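PDB 3OQV: Cyclo(L-leucyl-L-phenylalanyl) synthase from Streptomyces noursei, which joins phenylalanine and leucine taken from their aminoacyl-tRNAs into a cyclic dipeptide, without ATP, on the way to the antibacterial albonoursin. Local coordinates for residues Leu200-His203 against Ile208-Phe211; Arg154-Asn159 against Asn177-Glu182; Thr125-Ala130 against Val192-Ser197; Thr147-Met152 against Pro184-Ser189. All coordinates share one frame; numbering follows the deposited sequence. Where two conformers were deposited one is given.

Contact 1. Residues Leu200-His203 against Ile208-Phe211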
loop_
_atom_site.group_PDB
_atom_site.type_symbol
_atom_site.label_atom_id
_atom_site.label_comp_id
_atom_site.label_asym_id
_atom_site.label_seq_id
_atom_site.Cartn_x
_atom_site.Cartn_y
_atom_site.Cartn_z
ATOM N N LEU A 200 -0.946 9.573 -3.769
ATOM C CA LEU A 200 -0.940 8.497 -2.803
ATOM C C LEU A 200 -1.378 9.004 -1.420
ATOM O O LEU A 200 -0.695 9.844 -0.803
ATOM C CB LEU A 200 0.477 7.891 -2.747
ATOM C CG LEU A 200 0.657 6.598 -1.957
ATOM C CD1 LEU A 200 1.944 5.912 -2.393
ATOM C CD2 LEU A 200 0.693 6.888 -0.458
ATOM N N CYS A 201 -2.526 8.520 -0.935
ATOM C CA CYS A 201 -3.011 8.924 0.383
ATOM C C CYS A 201 -2.413 8.026 1.450
ATOM O O CYS A 201 -2.489 6.803 1.346
ATOM C CB CYS A 201 -4.536 8.838 0.445
ATOM S SG CYS A 201 -5.359 9.703 -0.900
ATOM N N TYR A 202 -1.745 8.624 2.432
ATOM C CA TYR A 202 -1.105 7.833 3.476
ATOM C C TYR A 202 -1.445 8.380 4.867
ATOM O O TYR A 202 -1.688 9.573 5.034
ATOM C CB TYR A 202 0.408 7.774 3.266
ATOM C CG TYR A 202 1.113 9.103 3.493
ATOM C CD1 TYR A 202 1.682 9.405 4.725
ATOM C CD2 TYR A 202 1.237 10.034 2.460
ATOM C CE1 TYR A 202 2.332 10.618 4.949
ATOM C CE2 TYR A 202 1.887 11.269 2.667
ATOM C CZ TYR A 202 2.442 11.535 3.914
ATOM O OH TYR A 202 3.053 12.734 4.164
ATOM N N HIS A 203 -1.429 7.500 5.861
ATOM C CA HIS A 203 -1.554 7.907 7.266
ATOM C C HIS A 203 -0.173 8.036 7.909
ATOM O O HIS A 203 0.785 7.419 7.443
ATOM C CB HIS A 203 -2.408 6.879 8.018
ATOM C CG HIS A 203 -3.788 6.717 7.451
ATOM N ND1 HIS A 203 -4.096 5.775 6.492
ATOM C CD2 HIS A 203 -4.938 7.389 7.698
ATOM C CE1 HIS A 203 -5.378 5.864 6.182
ATOM N NE2 HIS A 203 -5.914 6.830 6.907
ATOM N N ILE A 208 5.367 3.620 4.577
ATOM C CA ILE A 208 5.670 4.537 3.469
ATOM C C ILE A 208 6.339 5.831 3.957
ATOM O O ILE A 208 7.184 6.400 3.263
ATOM C CB ILE A 208 4.422 4.870 2.627
ATOM C CG1 ILE A 208 4.811 5.626 1.349
ATOM C CG2 ILE A 208 3.425 5.682 3.443
ATOM C CD1 ILE A 208 5.612 4.807 0.358
ATOM N N THR A 209 6.030 6.245 5.186
ATOM C CA THR A 209 6.621 7.465 5.715
ATOM C C THR A 209 8.107 7.288 6.001
ATOM O O THR A 209 8.864 8.257 5.980
ATOM C CB THR A 209 5.899 7.981 6.974
ATOM O OG1 THR A 209 6.173 7.106 8.074
ATOM C CG2 THR A 209 4.388 8.059 6.733
ATOM N N ALA A 210 8.545 6.043 6.166
ATOM C CA ALA A 210 9.977 5.761 6.272
ATOM C C ALA A 210 10.692 5.914 4.931
ATOM O O ALA A 210 11.777 6.488 4.864
ATOM C CB ALA A 210 10.215 4.366 6.868
ATOM N N PHE A 211 10.053 5.465 3.853
ATOM C CA PHE A 211 10.547 5.731 2.504
ATOM C C PHE A 211 10.619 7.235 2.228
ATOM O O PHE A 211 11.607 7.735 1.686
ATOM C CB PHE A 211 9.664 5.031 1.457
ATOM C CG PHE A 211 10.052 5.326 0.037
ATOM C CD1 PHE A 211 11.111 4.659 -0.564
ATOM C CD2 PHE A 211 9.389 6.308 -0.683
ATOM C CE1 PHE A 211 11.502 4.978 -1.854
ATOM C CE2 PHE A 211 9.775 6.625 -1.973
ATOM C CZ PHE A 211 10.827 5.953 -2.559
#
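Tyr-202 is met by two methyl groups from the short helix 207-212. CG2 of Ile-208 lies 3.7 Å from CB of the tyrosine, and the two side chains cross at about a right angle. One residue on, CG2 of Thr-209 sits 3.6 Å from CD1 of the ring and almost as close to CE1. Both methyls come to the ring at a slant. The ring lies beside them because CG of Tyr-202 is placed between its own backbone N and carbonyl carbon (chi1 69°). The Thr-209 methyl has a second neighbour, the carbonyl oxygen of His-203, with CG2 and O 3.7 Å apart. Its hydroxyl is used differently: OG1 is hydrogen-bonded to the carbonyl of Thr-206, whose own OG1 is bonded to His-203 O, so the link between strand and helix is stitched together locally.

Tyr-202 belongs to strand 198-202 of the parallel Rossmann sheet, backbone-bonded to strand 225-229, and its ring also touches Tyr-227 and Val-229. It probably binds substrate, as in related enzymes. Leu-200, essential for the specificity of the synthase, points toward the helix and packs on Phe-186, as does Ile-208, which also touches the bound dithiane diol. No hydrogen bond joins the two segments; methyl and ring packing holds them together, and this apolar wall is consistent with a pocket that accepts phenylalanyl and leucyl groups.

Contact 2. Residues Arg154-Asn159 against Asn177-Glu182. With DTD (dithiane diol), chain B; PO4 (phosphate ion), chain C.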
loop_
_atom_site.group_PDB
_atom_site.type_symbol
_atom_site.label_atom_id
_atom_site.label_comp_id
_atom_site.label_asym_id
_atom_site.label_seq_id
_atom_site.Cartn_x
_atom_site.Cartn_y
_atom_site.Cartn_z
ATOM N N ARG A 154 12.377 -2.150 7.050
ATOM C CA ARG A 154 12.502 -2.193 8.496
ATOM C C ARG A 154 11.234 -1.731 9.191
ATOM O O ARG A 154 10.818 -2.329 10.183
ATOM C CB ARG A 154 13.712 -1.379 8.956
ATOM C CG ARG A 154 15.016 -1.916 8.394
ATOM C CD ARG A 154 16.249 -1.400 9.122
ATOM N NE ARG A 154 17.421 -2.149 8.674
ATOM C CZ ARG A 154 17.916 -3.221 9.286
ATOM N NH1 ARG A 154 17.441 -3.606 10.465
ATOM N NH2 ARG A 154 18.940 -3.866 8.751
ATOM N N ALA A 155 10.600 -0.692 8.652
ATOM C CA ALA A 155 9.329 -0.228 9.200
ATOM C C ALA A 155 8.239 -1.283 9.074
ATOM O O ALA A 155 7.477 -1.496 10.007
ATOM C CB ALA A 155 8.893 1.096 8.552
ATOM N N VAL A 156 8.172 -1.954 7.925
ATOM C CA VAL A 156 7.218 -3.043 7.747
ATOM C C VAL A 156 7.481 -4.156 8.760
ATOM O O VAL A 156 6.557 -4.644 9.415
ATOM C CB VAL A 156 7.296 -3.646 6.322
ATOM C CG1 VAL A 156 6.478 -4.929 6.242
ATOM C CG2 VAL A 156 6.838 -2.629 5.270
ATOM N N VAL A 157 8.742 -4.562 8.877
ATOM C CA VAL A 157 9.100 -5.650 9.774
ATOM C C VAL A 157 8.769 -5.272 11.210
ATOM O O VAL A 157 8.089 -6.012 11.922
ATOM C CB VAL A 157 10.606 -6.002 9.676
ATOM C CG1 VAL A 157 11.003 -6.911 10.826
ATOM C CG2 VAL A 157 10.902 -6.688 8.343
ATOM N N MET A 158 9.225 -4.093 11.621
ATOM C CA MET A 158 9.178 -3.716 13.026
ATOM C C MET A 158 7.739 -3.480 13.462
ATOM O O MET A 158 7.436 -3.450 14.651
ATOM C CB MET A 158 10.036 -2.475 13.283
ATOM C CG MET A 158 11.541 -2.736 13.171
ATOM S SD MET A 158 12.178 -3.889 14.420
ATOM C CE MET A 158 10.968 -3.664 15.729
ATOM N N ASN A 159 6.842 -3.408 12.490
ATOM C CA ASN A 159 5.455 -3.075 12.773
ATOM C C ASN A 159 4.492 -4.181 12.369
ATOM O O ASN A 159 3.277 -3.986 12.370
ATOM C CB ASN A 159 5.070 -1.747 12.111
ATOM C CG ASN A 159 5.829 -0.557 12.699
ATOM O OD1 ASN A 159 5.784 -0.314 13.907
ATOM N ND2 ASN A 159 6.545 0.174 11.845
ATOM N N ASN A 177 10.715 -8.452 -0.336
ATOM C CA ASN A 177 9.776 -8.947 -1.338
ATOM C C ASN A 177 8.479 -8.147 -1.305
ATOM O O ASN A 177 7.916 -7.799 -2.346
ATOM C CB ASN A 177 9.461 -10.422 -1.086
ATOM C CG ASN A 177 10.626 -11.326 -1.408
ATOM O OD1 ASN A 177 11.543 -10.934 -2.116
ATOM N ND2 ASN A 177 10.563 -12.561 -0.942
ATOM N N TYR A 178 7.984 -7.933 -0.091
ATOM C CA TYR A 178 6.744 -7.214 0.157
ATOM C C TYR A 178 6.855 -5.772 -0.352
ATOM O O TYR A 178 5.962 -5.265 -1.031
ATOM C CB TYR A 178 6.469 -7.232 1.669
ATOM C CG TYR A 178 5.160 -6.609 2.085
ATOM C CD1 TYR A 178 3.992 -7.368 2.155
ATOM C CD2 TYR A 178 5.097 -5.278 2.460
ATOM C CE1 TYR A 178 2.787 -6.792 2.527
ATOM C CE2 TYR A 178 3.895 -4.694 2.837
ATOM C CZ TYR A 178 2.748 -5.456 2.868
ATOM O OH TYR A 178 1.557 -4.876 3.258
ATOM N N VAL A 179 7.962 -5.121 -0.027
ATOM C CA VAL A 179 8.103 -3.698 -0.314
ATOM C C VAL A 179 8.367 -3.473 -1.809
ATOM O O VAL A 179 7.783 -2.572 -2.409
ATOM C CB VAL A 179 9.227 -3.065 0.521
ATOM C CG1 VAL A 179 9.723 -1.753 -0.131
ATOM C CG2 VAL A 179 8.745 -2.812 1.964
ATOM N N LEU A 180 9.195 -4.323 -2.415
ATOM C CA LEU A 180 9.432 -4.248 -3.857
ATOM C C LEU A 180 8.180 -4.479 -4.705
ATOM O O LEU A 180 8.093 -3.952 -5.807
ATOM C CB LEU A 180 10.551 -5.204 -4.300
ATOM C CG LEU A 180 11.932 -4.852 -3.747
ATOM C CD1 LEU A 180 13.004 -5.774 -4.314
ATOM C CD2 LEU A 180 12.278 -3.386 -4.006
ATOM N N ALA A 181 7.266 -5.333 -4.238
ATOM C CA ALA A 181 5.960 -5.482 -4.882
ATOM C C ALA A 181 5.134 -4.185 -4.854
ATOM O O ALA A 181 4.353 -3.926 -5.767
ATOM C CB ALA A 181 5.165 -6.654 -4.254
ATOM N N GLU A 182 5.271 -3.413 -3.778
ATOM C CA GLU A 182 4.509 -2.168 -3.578
ATOM C C GLU A 182 5.124 -0.991 -4.327
ATOM O O GLU A 182 4.458 0.018 -4.582
ATOM C CB GLU A 182 4.458 -1.824 -2.086
ATOM C CG GLU A 182 3.570 -2.762 -1.266
ATOM C CD GLU A 182 3.329 -2.244 0.142
ATOM O OE1 GLU A 182 4.273 -1.692 0.737
ATOM O OE2 GLU A 182 2.186 -2.329 0.640
HETATM S S1 DTD B . 1.598 1.839 -1.392
HETATM C C1 DTD B . 1.945 2.395 0.243
HETATM C C2 DTD B . 0.653 2.313 1.045
HETATM O O2 DTD B . 0.727 3.185 2.180
HETATM C C3 DTD B . 0.405 0.865 1.460
HETATM O O3 DTD B . -0.289 0.795 2.712
HETATM C C4 DTD B . -0.399 0.130 0.393
HETATM S S4 DTD B . 0.380 0.262 -1.187
HETATM P P PO4 C . 2.551 -1.308 3.978
HETATM O O1 PO4 C . 2.703 -2.201 5.188
HETATM O O2 PO4 C . 1.715 -2.035 2.944
HETATM O O3 PO4 C . 1.905 -0.009 4.375
HETATM O O4 PO4 C . 3.929 -1.033 3.411
#
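Within residues 154-159 and 177-182 the backbones are nearest at Val-156 and Val-179, with CA atoms 8.1 Å apart. Val-156 divides its two methyls between two partners. CG1, anti to the backbone N (chi1 170°), rests obliquely against the Tyr-178 ring, 4.0 Å from CD2. CG2 meets CG2 of Val-179 at 3.8 Å, the two valines sliding past each other in opposite directions, and is equally near O4 of a phosphate ion probably left from the crystallisation liquor. This is helix-helix packing at the rim of the cyclodipeptide synthase pocket, where residues Tyr-178 to Glu-182 probably bind substrate, as in related enzymes. The phosphate lies at the edge of the Tyr-178 ring with P in the ring plane; OH is 2.9 Å from phosphate O2, a possible hydrogen bond, unsettled because its proton has another acceptor within reach; O2 is also less surely placed. A leucine in place of Tyr-178 would lack the ring and hydroxyl, and would probably leave the anion site without that polar neighbour and Val-156 CG1 with less to lean on. Further along the helix, Glu-182 OE2 is 3.6 Å from C4 of the dithiane diol.

Contact 3. Residues Thr125-Ala130 against Val192-Ser197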
loop_
_atom_site.group_PDB
_atom_site.type_symbol
_atom_site.label_atom_id
_atom_site.label_comp_id
_atom_site.label_asym_id
_atom_site.label_seq_id
_atom_site.Cartn_x
_atom_site.Cartn_y
_atom_site.Cartn_z
ATOM N N THR A 125 -1.017 -6.873 -14.641
ATOM C CA THR A 125 -1.264 -5.917 -15.714
ATOM C C THR A 125 0.058 -5.499 -16.341
ATOM O O THR A 125 1.072 -5.397 -15.654
ATOM C CB THR A 125 -2.018 -4.674 -15.217
ATOM O OG1 THR A 125 -1.221 -3.983 -14.250
ATOM C CG2 THR A 125 -3.342 -5.076 -14.573
ATOM N N PRO A 126 0.059 -5.295 -17.665
ATOM C CA PRO A 126 1.214 -4.732 -18.355
ATOM C C PRO A 126 1.673 -3.409 -17.747
ATOM O O PRO A 126 2.875 -3.162 -17.635
ATOM C CB PRO A 126 0.687 -4.510 -19.775
ATOM C CG PRO A 126 -0.301 -5.604 -19.960
ATOM C CD PRO A 126 -0.970 -5.772 -18.605
ATOM N N GLU A 127 0.719 -2.564 -17.362
ATOM C CA GLU A 127 1.037 -1.278 -16.761
ATOM C C GLU A 127 1.934 -1.454 -15.539
ATOM O O GLU A 127 2.964 -0.789 -15.411
ATOM C CB GLU A 127 -0.241 -0.542 -16.352
ATOM C CG GLU A 127 -1.077 -0.055 -17.521
ATOM C CD GLU A 127 -2.196 -1.014 -17.895
ATOM O OE1 GLU A 127 -2.128 -2.214 -17.523
ATOM O OE2 GLU A 127 -3.164 -0.555 -18.534
ATOM N N TYR A 128 1.550 -2.366 -14.649
ATOM C CA TYR A 128 2.328 -2.612 -13.441
ATOM C C TYR A 128 3.683 -3.197 -13.792
ATOM O O TYR A 128 4.701 -2.803 -13.228
ATOM C CB TYR A 128 1.582 -3.568 -12.499
ATOM C CG TYR A 128 2.408 -4.036 -11.315
ATOM C CD1 TYR A 128 2.316 -3.394 -10.090
ATOM C CD2 TYR A 128 3.314 -5.096 -11.438
ATOM C CE1 TYR A 128 3.077 -3.816 -8.988
ATOM C CE2 TYR A 128 4.058 -5.545 -10.336
ATOM C CZ TYR A 128 3.934 -4.889 -9.119
ATOM O OH TYR A 128 4.681 -5.281 -8.031
ATOM N N ARG A 129 3.691 -4.165 -14.702
ATOM C CA ARG A 129 4.916 -4.888 -15.040
ATOM C C ARG A 129 5.975 -3.919 -15.571
ATOM O O ARG A 129 7.141 -3.961 -15.170
ATOM C CB ARG A 129 4.616 -5.986 -16.070
ATOM C CG ARG A 129 3.641 -7.049 -15.554
ATOM C CD ARG A 129 3.752 -8.365 -16.322
ATOM N NE ARG A 129 3.789 -8.160 -17.766
ATOM C CZ ARG A 129 2.748 -8.330 -18.574
ATOM N NH1 ARG A 129 1.579 -8.721 -18.086
ATOM N NH2 ARG A 129 2.879 -8.115 -19.873
ATOM N N ALA A 130 5.555 -3.017 -16.446
ATOM C CA ALA A 130 6.503 -2.086 -17.057
ATOM C C ALA A 130 7.177 -1.221 -15.984
ATOM O O ALA A 130 8.377 -0.933 -16.062
ATOM C CB ALA A 130 5.814 -1.227 -18.102
ATOM N N VAL A 192 1.523 3.182 -13.451
ATOM C CA VAL A 192 0.749 2.004 -13.050
ATOM C C VAL A 192 -0.743 2.117 -13.413
ATOM O O VAL A 192 -1.376 1.124 -13.820
ATOM C CB VAL A 192 0.915 1.718 -11.539
ATOM C CG1 VAL A 192 -0.044 0.619 -11.085
ATOM C CG2 VAL A 192 2.367 1.278 -11.236
ATOM N N PHE A 193 -1.318 3.299 -13.205
ATOM C CA PHE A 193 -2.763 3.481 -13.345
ATOM C C PHE A 193 -3.106 4.276 -14.604
ATOM O O PHE A 193 -4.263 4.652 -14.802
ATOM C CB PHE A 193 -3.360 4.163 -12.101
ATOM C CG PHE A 193 -3.198 3.361 -10.851
ATOM C CD1 PHE A 193 -3.978 2.227 -10.635
ATOM C CD2 PHE A 193 -2.186 3.660 -9.947
ATOM C CE1 PHE A 193 -3.802 1.438 -9.502
ATOM C CE2 PHE A 193 -1.996 2.878 -8.808
ATOM C CZ PHE A 193 -2.802 1.764 -8.588
ATOM N N SER A 194 -2.084 4.612 -15.387
ATOM C CA SER A 194 -2.245 5.380 -16.635
ATOM C C SER A 194 -3.002 6.697 -16.446
ATOM O O SER A 194 -4.003 6.966 -17.131
ATOM C CB SER A 194 -2.943 4.540 -17.726
ATOM O OG SER A 194 -2.608 3.166 -17.647
ATOM N N VAL A 195 -2.483 7.550 -15.573
ATOM C CA VAL A 195 -3.076 8.852 -15.333
ATOM C C VAL A 195 -1.954 9.863 -15.277
ATOM O O VAL A 195 -0.800 9.496 -15.028
ATOM C CB VAL A 195 -3.837 8.882 -13.991
ATOM C CG1 VAL A 195 -5.147 8.110 -14.103
ATOM C CG2 VAL A 195 -2.956 8.331 -12.869
ATOM N N PRO A 196 -2.264 11.137 -15.565
ATOM C CA PRO A 196 -1.192 12.121 -15.685
ATOM C C PRO A 196 -0.583 12.437 -14.320
ATOM O O PRO A 196 0.599 12.747 -14.229
ATOM C CB PRO A 196 -1.902 13.361 -16.246
ATOM C CG PRO A 196 -3.234 12.871 -16.761
ATOM C CD PRO A 196 -3.584 11.695 -15.908
ATOM N N SER A 197 -1.393 12.370 -13.268
ATOM C CA SER A 197 -0.893 12.578 -11.914
ATOM C C SER A 197 -1.647 11.680 -10.948
ATOM O O SER A 197 -2.784 11.296 -11.211
ATOM C CB SER A 197 -1.038 14.038 -11.480
ATOM O OG SER A 197 -2.400 14.376 -11.261
HETATM O O HOH W 1 -4.371 1.548 -16.940
#
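Glu-127, in the first turn of helix 126-141, packs against Val-192 and Ser-194 near the end of helix 169-193. The contact thus joins the N-terminal end of one helix, with Thr-125 at its N-cap, to the last part of another.

Van der Waals packing comes first. CB of Glu-127 lies 3.2 Å from the carbonyl oxygen of Val-192, and its CG is 3.6 Å from OG of Ser-194. The backbones approach closely, with the CA atoms of Tyr-128 and Val-192 only 4.9 Å apart; CG2 of Val-192 fills in beside the tyrosine CA at 4.5 Å.

Among the hydrogen bonds, the cap is made by Tyr-128 N donating to OG1 of Thr-125 over 3.2 Å, at an N-H...O angle of 156°. The same OG1 is also bonded to the carbonyl of Leu-122, so it has two partners, the Tyr-128 N-H that it accepts and the Leu-122 carbonyl. The Tyr-128 phenol looks the other way, into the protein, where its OH bonds to the carbonyl of Ala-181 as well as to Arg-132 and Gln-123.

The last kind is water-mediated. Ser-194, the first residue to leave helical phi/psi, has positive phi (54°), and its OG lies beside Glu-127, whose chain bends at chi2 (96°). One water bridges them: it donates to Glu-127 OE2 at 2.9 Å and lies 2.5 Å from Ser-194 OG.

Contact 4. Residues Thr147-Met152 against Pro184-Ser189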
loop_
_atom_site.group_PDB
_atom_site.type_symbol
_atom_site.label_atom_id
_atom_site.label_comp_id
_atom_site.label_asym_id
_atom_site.label_seq_id
_atom_site.Cartn_x
_atom_site.Cartn_y
_atom_site.Cartn_z
ATOM N N THR A 147 18.437 2.319 -0.131
ATOM C CA THR A 147 18.405 2.641 1.292
ATOM C C THR A 147 16.997 2.996 1.758
ATOM O O THR A 147 16.560 2.562 2.826
ATOM C CB THR A 147 19.346 3.815 1.626
ATOM O OG1 THR A 147 20.696 3.436 1.340
ATOM C CG2 THR A 147 19.226 4.190 3.099
ATOM N N ALA A 148 16.297 3.781 0.941
ATOM C CA ALA A 148 14.932 4.215 1.233
ATOM C C ALA A 148 13.970 3.032 1.300
ATOM O O ALA A 148 13.188 2.909 2.235
ATOM C CB ALA A 148 14.459 5.216 0.185
ATOM N N CYS A 149 14.025 2.172 0.291
ATOM C CA CYS A 149 13.271 0.928 0.321
ATOM C C CYS A 149 13.609 0.111 1.551
ATOM O O CYS A 149 12.726 -0.417 2.205
ATOM C CB CYS A 149 13.537 0.108 -0.933
ATOM S SG CYS A 149 12.722 0.778 -2.387
ATOM N N GLU A 150 14.897 0.029 1.874
ATOM C CA GLU A 150 15.347 -0.790 2.988
ATOM C C GLU A 150 14.840 -0.237 4.313
ATOM O O GLU A 150 14.421 -0.987 5.194
ATOM C CB GLU A 150 16.880 -0.874 2.992
ATOM C CG GLU A 150 17.446 -1.678 1.829
ATOM C CD GLU A 150 18.955 -1.539 1.665
ATOM O OE1 GLU A 150 19.584 -0.763 2.420
ATOM O OE2 GLU A 150 19.516 -2.216 0.774
ATOM N N ASP A 151 14.847 1.085 4.446
ATOM C CA ASP A 151 14.243 1.718 5.616
ATOM C C ASP A 151 12.770 1.374 5.746
ATOM O O ASP A 151 12.281 1.069 6.837
ATOM C CB ASP A 151 14.439 3.241 5.577
ATOM C CG ASP A 151 15.886 3.648 5.822
ATOM O OD1 ASP A 151 16.666 2.816 6.354
ATOM O OD2 ASP A 151 16.247 4.795 5.469
ATOM N N MET A 152 12.077 1.373 4.612
ATOM C CA MET A 152 10.694 0.942 4.569
ATOM C C MET A 152 10.536 -0.518 4.973
ATOM O O MET A 152 9.608 -0.852 5.698
ATOM C CB MET A 152 10.094 1.144 3.172
ATOM C CG MET A 152 8.583 1.026 3.167
ATOM S SD MET A 152 7.870 1.471 1.577
ATOM C CE MET A 152 6.192 0.912 1.820
ATOM N N PRO A 184 6.248 -0.097 -7.379
ATOM C CA PRO A 184 5.636 0.527 -8.559
ATOM C C PRO A 184 4.548 1.535 -8.193
ATOM O O PRO A 184 4.419 2.582 -8.844
ATOM C CB PRO A 184 5.038 -0.670 -9.307
ATOM C CG PRO A 184 6.035 -1.790 -9.003
ATOM C CD PRO A 184 6.398 -1.559 -7.544
ATOM N N LEU A 185 3.797 1.238 -7.140
ATOM C CA LEU A 185 2.705 2.112 -6.713
ATOM C C LEU A 185 3.209 3.374 -6.008
ATOM O O LEU A 185 2.693 4.468 -6.246
ATOM C CB LEU A 185 1.709 1.359 -5.825
ATOM C CG LEU A 185 0.745 0.442 -6.595
ATOM C CD1 LEU A 185 1.500 -0.733 -7.206
ATOM C CD2 LEU A 185 -0.369 -0.074 -5.698
ATOM N N PHE A 186 4.262 3.245 -5.203
ATOM C CA PHE A 186 4.783 4.424 -4.528
ATOM C C PHE A 186 5.812 5.241 -5.319
ATOM O O PHE A 186 5.997 6.422 -5.051
ATOM C CB PHE A 186 5.164 4.172 -3.046
ATOM C CG PHE A 186 6.306 3.200 -2.833
ATOM C CD1 PHE A 186 7.617 3.601 -3.031
ATOM C CD2 PHE A 186 6.075 1.977 -2.209
ATOM C CE1 PHE A 186 8.674 2.743 -2.756
ATOM C CE2 PHE A 186 7.135 1.118 -1.902
ATOM C CZ PHE A 186 8.433 1.516 -2.144
ATOM N N ALA A 187 6.346 4.658 -6.391
ATOM C CA ALA A 187 7.291 5.365 -7.241
ATOM C C ALA A 187 6.632 5.946 -8.484
ATOM O O ALA A 187 7.074 6.971 -9.008
ATOM C CB ALA A 187 8.456 4.453 -7.621
ATOM N N ASP A 188 5.597 5.281 -8.989
ATOM C CA ASP A 188 5.131 5.588 -10.334
ATOM C C ASP A 188 3.677 5.185 -10.531
ATOM O O ASP A 188 3.352 4.514 -11.498
ATOM C CB ASP A 188 6.026 4.915 -11.389
ATOM C CG ASP A 188 5.878 5.550 -12.783
ATOM O OD1 ASP A 188 4.996 6.418 -12.971
ATOM O OD2 ASP A 188 6.605 5.138 -13.703
ATOM N N SER A 189 2.794 5.684 -9.669
ATOM C CA SER A 189 1.352 5.535 -9.878
ATOM C C SER A 189 0.830 6.094 -11.205
ATOM O O SER A 189 -0.093 5.522 -11.790
ATOM C CB SER A 189 0.565 6.137 -8.708
ATOM O OG SER A 189 0.376 5.164 -7.684
#
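The two segments stand well apart, Cys-149 and Phe-186 having the nearest CA atoms at 10.4 Å, so long side chains must span the space between helices 143-158 and 169-193. Helix 169-193 is kinked where residues 184-189 begin, the N atoms of Pro-184 and Leu-185 making no bond to the turn before. A Met-aromatic contact does the spanning. SD of Met-152 is 4.2 Å from the centroid of the Phe-186 ring and 37° off its normal, an oblique approach in which the sulfur comes 3.6 Å from CE2. The methionine reaches that far because its chain is extended (chi1 -166°), and it slides past the phenylalanine in the opposite direction; its CE methyl follows, 3.8 Å from the same CE2. Cys-149 approaches the ring differently: its SG is at the edge, near the ring plane, 4.4 Å from CZ.

All three side chains are buried, and Phe-211 of helix 207-212 touches both Met-152 and Phe-186. Met-152 also touches Glu-182, probably critical in catalysis as in related enzymes, and Phe-186 packs on Leu-200, essential for specificity, so they back the pocket. An alanine at Met-152 would remove everything beyond CB, SD and CE included, and would probably open a gap beside the CE2 corner of Phe-186, leaving the ring freer to shift. Ser-189 OG donates to Leu-185 O over 2.8 Å, in the carbonyl plane and onto a lone pair.

In the fold
Helix 169-193 runs through contacts 2, 3 and 4, and the strand that follows it enters contact 1. Contacts 2 and 4, with centres 10 Å apart, share both helices and meet where Glu-182 OE1 lies 3.4 Å from Met-152 CE. Contact 1, also about 10 Å from contact 4 between centres, is wedged onto it by Ile-208 CD1, 3.5 Å from Phe-186 CB. It also touches contact 2 through Ala-210 and Ala-155. Together these three line part of the pocket that holds the dithiane diol and phosphate; Tyr-178 lies about 4 Å from the probable nucleophile Ser-37, side chain to side chain. Contact 3 is further out, yet Tyr-128 CE1 packs 3.6 Å from Pro-184 CG of contact 4.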